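Local coordinates for B-type Cna protein (Enterococcus faecium, PDB 6FWY) that is of unknown function but carries a thioester domain, probably serving as a cell-wall-anchored surface protein that can bond covalently to a target, at residues G74-Y79 / D153-E158; N240-N245 / M261-E266. All blocks are in the same frame, centred on the assembly; numbering follows the deposited sequence.

Interaction 1: G74-Y79 / D153-E158; sequences GSDEFY and DTPNTE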
# COMPACT_ATOMS: atom_id res chain seq x y z
N GLY A 74 0.97 2.48 8.53
CA GLY A 74 0.05 1.41 8.97
C GLY A 74 0.63 0.03 8.75
O GLY A 74 1.35 -0.21 7.77
N SER A 75 0.34 -0.90 9.67
CA SER A 75 0.85 -2.26 9.55
C SER A 75 0.20 -3.04 8.39
O SER A 75 -0.78 -2.60 7.80
CB SER A 75 0.62 -3.02 10.85
OG SER A 75 -0.76 -3.22 11.04
N ASP A 76 0.74 -4.22 8.09
CA ASP A 76 0.13 -5.12 7.13
C ASP A 76 -1.31 -5.50 7.51
O ASP A 76 -2.16 -5.71 6.63
CB ASP A 76 0.99 -6.38 6.95
CG ASP A 76 2.34 -6.09 6.26
OD1 ASP A 76 2.53 -4.95 5.72
OD2 ASP A 76 3.22 -6.99 6.29
N GLU A 77 -1.59 -5.56 8.80
CA GLU A 77 -2.95 -5.85 9.28
C GLU A 77 -3.92 -4.75 8.82
O GLU A 77 -4.98 -5.05 8.30
CB GLU A 77 -3.00 -6.02 10.81
CG GLU A 77 -2.12 -7.15 11.35
CD GLU A 77 -2.27 -7.36 12.86
OE1 GLU A 77 -2.44 -6.36 13.59
OE2 GLU A 77 -2.23 -8.53 13.32
N PHE A 78 -3.53 -3.50 9.00
CA PHE A 78 -4.33 -2.36 8.54
C PHE A 78 -4.43 -2.32 7.00
O PHE A 78 -5.49 -2.02 6.48
CB PHE A 78 -3.82 -1.03 9.11
CG PHE A 78 -4.30 -0.74 10.52
CD1 PHE A 78 -5.59 -0.27 10.74
CD2 PHE A 78 -3.48 -0.98 11.62
CE1 PHE A 78 -6.06 -0.05 12.04
CE2 PHE A 78 -3.96 -0.76 12.92
CZ PHE A 78 -5.23 -0.27 13.13
N TYR A 79 -3.36 -2.63 6.29
CA TYR A 79 -3.42 -2.76 4.83
C TYR A 79 -4.52 -3.72 4.43
O TYR A 79 -5.37 -3.37 3.64
CB TYR A 79 -2.08 -3.24 4.25
CG TYR A 79 -2.14 -3.56 2.77
CD1 TYR A 79 -2.17 -2.54 1.80
CD2 TYR A 79 -2.18 -4.88 2.33
CE1 TYR A 79 -2.24 -2.84 0.44
CE2 TYR A 79 -2.25 -5.20 0.99
CZ TYR A 79 -2.28 -4.18 0.05
OH TYR A 79 -2.34 -4.49 -1.27
N ASP A 153 -1.38 -11.06 2.22
CA ASP A 153 -1.09 -9.94 1.30
C ASP A 153 -0.57 -8.73 2.05
O ASP A 153 -1.02 -8.43 3.16
CB ASP A 153 -2.32 -9.53 0.48
CG ASP A 153 -2.96 -10.70 -0.25
OD1 ASP A 153 -2.34 -11.26 -1.16
OD2 ASP A 153 -4.12 -11.05 0.11
N THR A 154 0.36 -8.03 1.41
CA THR A 154 1.04 -6.86 1.96
C THR A 154 1.12 -5.81 0.85
O THR A 154 0.86 -6.13 -0.31
CB THR A 154 2.48 -7.19 2.42
OG1 THR A 154 3.35 -7.28 1.28
CG2 THR A 154 2.53 -8.54 3.22
N PRO A 155 1.50 -4.55 1.19
CA PRO A 155 1.74 -3.54 0.15
C PRO A 155 3.14 -3.61 -0.52
O PRO A 155 3.56 -2.65 -1.17
CB PRO A 155 1.57 -2.22 0.92
CG PRO A 155 2.02 -2.56 2.30
CD PRO A 155 1.60 -3.97 2.55
N ASN A 156 3.84 -4.73 -0.37
CA ASN A 156 5.17 -4.93 -0.91
C ASN A 156 5.26 -4.63 -2.43
O ASN A 156 4.39 -5.01 -3.20
CB ASN A 156 5.65 -6.36 -0.62
CG ASN A 156 7.03 -6.66 -1.21
OD1 ASN A 156 8.02 -6.15 -0.73
ND2 ASN A 156 7.08 -7.48 -2.27
N THR A 157 6.30 -3.89 -2.79
CA THR A 157 6.66 -3.64 -4.18
C THR A 157 7.64 -4.73 -4.60
O THR A 157 8.69 -4.88 -3.99
CB THR A 157 7.29 -2.23 -4.34
OG1 THR A 157 6.29 -1.24 -4.09
CG2 THR A 157 7.84 -2.01 -5.76
N GLU A 158 7.26 -5.50 -5.61
CA GLU A 158 8.16 -6.44 -6.27
C GLU A 158 8.85 -5.68 -7.39
O GLU A 158 8.20 -4.94 -8.15
CB GLU A 158 7.39 -7.62 -6.87
CG GLU A 158 6.56 -8.45 -5.90
CD GLU A 158 5.61 -9.43 -6.61
OE1 GLU A 158 5.49 -9.37 -7.87
OE2 GLU A 158 4.97 -10.29 -5.92
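Tyr79, in the first turn of helix 76-84, lies against Thr154 and Pro155 of the loop between helix 131-150 and strand 159-169, its ring face resting on their shared peptide as well as on the proline ring. CG is anti to the backbone N (chi1 172°), and this torsion lays the ring along that peptide, with Pro155 N 3.7 Å above the ring plane of Tyr79, over its centre. CB meets Pro155 CD at 4.1 Å, and CG meets the same atom at 3.8 Å. One ortho-meta side, CD1 and CE1, rests on Pro155 CB, while on the other CE2 comes to 3.4 Å from Thr154 C. Further out, CZ approaches Thr154 O, and OH ends 3.7 Å from that oxygen. Asp153 O, which accepts from Arg80, sits at the ring edge. Asp76 touches the loop with its two carboxylate oxygens, OD1 3.4 Å from Pro155 CD and OD2 3.5 Å from Thr154 CG2. No hydrogen bond crosses this contact; within the loop, Asn156 N donates to Thr154 OG1 over 3.1 Å. Pro155 CD stands over the ring face, 20° off its normal. These are a proline-tyrosine CH-pi contact and an ST turn, joining a helix start to an interelement loop.

Interaction 2: N240-N245 / M261-E266; sequences NVSTTN and MITTSE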
# COMPACT_ATOMS: atom_id res chain seq x y z
N ASN A 240 11.07 3.41 -9.49
CA ASN A 240 10.37 4.51 -8.88
C ASN A 240 8.91 4.30 -9.25
O ASN A 240 8.53 4.43 -10.42
CB ASN A 240 10.87 5.86 -9.39
CG ASN A 240 10.31 7.03 -8.58
OD1 ASN A 240 9.66 6.84 -7.54
ND2 ASN A 240 10.56 8.23 -9.04
N VAL A 241 8.13 3.93 -8.24
CA VAL A 241 6.78 3.45 -8.46
C VAL A 241 5.76 4.22 -7.66
O VAL A 241 6.08 4.95 -6.73
CB VAL A 241 6.63 1.94 -8.13
CG1 VAL A 241 7.63 1.13 -8.95
CG2 VAL A 241 6.80 1.66 -6.64
N SER A 242 4.52 4.06 -8.08
CA SER A 242 3.37 4.55 -7.37
C SER A 242 2.90 3.40 -6.48
O SER A 242 2.87 2.26 -6.93
CB SER A 242 2.30 4.91 -8.38
OG SER A 242 1.25 5.58 -7.76
N THR A 243 2.58 3.70 -5.22
CA THR A 243 2.10 2.69 -4.29
C THR A 243 1.03 3.30 -3.37
O THR A 243 1.15 4.46 -2.97
CB THR A 243 3.27 2.06 -3.48
OG1 THR A 243 2.84 0.86 -2.81
CG2 THR A 243 3.90 3.05 -2.44
N THR A 244 -0.01 2.53 -3.08
CA THR A 244 -1.10 2.96 -2.19
C THR A 244 -1.05 2.13 -0.90
O THR A 244 -1.37 0.94 -0.90
CB THR A 244 -2.47 2.90 -2.92
OG1 THR A 244 -2.42 3.77 -4.07
CG2 THR A 244 -3.61 3.39 -2.05
N ASN A 245 -0.59 2.77 0.19
CA ASN A 245 -0.33 2.12 1.50
C ASN A 245 -1.12 2.83 2.62
O ASN A 245 -1.50 4.00 2.47
CB ASN A 245 1.17 2.21 1.86
CG ASN A 245 2.08 1.58 0.80
OD1 ASN A 245 1.63 1.11 -0.25
ND2 ASN A 245 3.36 1.57 1.07
N MET A 261 -5.77 5.02 3.36
CA MET A 261 -4.94 4.60 2.24
C MET A 261 -4.54 5.84 1.46
O MET A 261 -5.39 6.62 1.07
CB MET A 261 -5.70 3.63 1.34
CG MET A 261 -6.03 2.30 2.02
SD MET A 261 -4.60 1.25 2.39
CE MET A 261 -4.40 0.45 0.81
N ILE A 262 -3.24 6.02 1.28
CA ILE A 262 -2.70 7.13 0.49
C ILE A 262 -1.78 6.63 -0.62
O ILE A 262 -0.89 5.81 -0.38
CB ILE A 262 -1.98 8.16 1.38
CG1 ILE A 262 -2.99 8.74 2.37
CG2 ILE A 262 -1.33 9.26 0.53
CD1 ILE A 262 -2.38 9.66 3.40
N THR A 263 -2.01 7.15 -1.82
CA THR A 263 -1.15 6.91 -2.97
C THR A 263 0.09 7.80 -2.80
O THR A 263 -0.03 9.00 -2.64
CB THR A 263 -1.91 7.21 -4.29
OG1 THR A 263 -3.06 6.36 -4.34
CG2 THR A 263 -1.05 6.96 -5.54
N THR A 264 1.26 7.18 -2.78
CA THR A 264 2.55 7.88 -2.67
C THR A 264 3.57 7.20 -3.59
O THR A 264 3.20 6.33 -4.38
CB THR A 264 3.02 7.95 -1.20
OG1 THR A 264 4.23 8.73 -1.10
CG2 THR A 264 3.23 6.51 -0.60
N SER A 265 4.83 7.61 -3.52
CA SER A 265 5.91 6.98 -4.32
C SER A 265 6.78 6.09 -3.44
O SER A 265 6.83 6.27 -2.21
CB SER A 265 6.79 8.03 -5.00
OG SER A 265 7.20 9.00 -4.07
N GLU A 266 7.45 5.14 -4.09
CA GLU A 266 8.45 4.28 -3.46
C GLU A 266 9.61 4.04 -4.43
O GLU A 266 9.40 3.80 -5.61
CB GLU A 266 7.82 2.94 -3.04
CG GLU A 266 8.80 1.93 -2.43
CD GLU A 266 8.14 0.61 -2.08
OE1 GLU A 266 6.93 0.44 -2.34
OE2 GLU A 266 8.82 -0.28 -1.50
O HOH W 1 4.84 -0.29 -0.71
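From Val241 paired with Glu266 to Asn245 paired with Ile262, two antiparallel strand segments run at 151° to each other, their axes 4.5 Å apart at closest approach. Val241, Thr243 and Asn245 each exchange two backbone hydrogen bonds with their partners Glu266, Thr264 and Ile262; Thr264 N to Thr243 O, at 2.7 Å, is the shortest. Between these rungs lie the non-hydrogen-bonded pairs, Ser242 with Ser265 and Thr244 with Thr263. The second brings its CA atoms to 4.0 Å, and with both hydroxyls beside their own backbone N (chi1 -59° in each) Thr244 OG1 and Thr263 OG1 hydrogen-bond at 2.7 Å. On the same face Thr263 CG2 leans on Ser242 OG, and Ser265 OG bonds to Thr7 OG1. Met261, bent at chi2 and chi3, folds its CE methyl back over Thr244 O.

The face of Val241 and Thr243 buries a carboxylate. Glu266 CB touches two methyls, Val241 CG2 and Thr243 CG2, each 4.0 Å away, and from there the extended chain brings OE1 level with the Thr243 side chain, where one water can reach both. That water donates to Glu266 OE1 at 2.7 Å and to Thr243 OG1 at 3.1 Å. On this face too, Thr264 OG1 bonds to Thr7 O. Thr157 is a probable further partner of OE1. Lys183, bonded to the hydroxyls of Thr157 and Thr243, stands in the second shell of the carboxylate, and through them its charge may favour the ionised form of Glu266.

Overall arrangement
The centres of interactions 1 and 2 lie 11 Å apart, yet the two contacts touch at several points. The Tyr79 ring, packed on the loop in interaction 1, also reaches the hairpin, CD1 standing 3.9 Å from Met261 CE. Further along the loop, Thr157 OG1 is 2.5 Å from Glu266 OE1, probably a hydrogen bond, and 3.9 Å from Val241 CG2. Lys183 ties into the same region, its NZ bonded to Pro155 O and Thr157 OG1. In sequence interaction 1 closes before interaction 2 opens; in space the loop 153-158 runs along the hairpin 231-250/258-277, joining the helical part to the long strands.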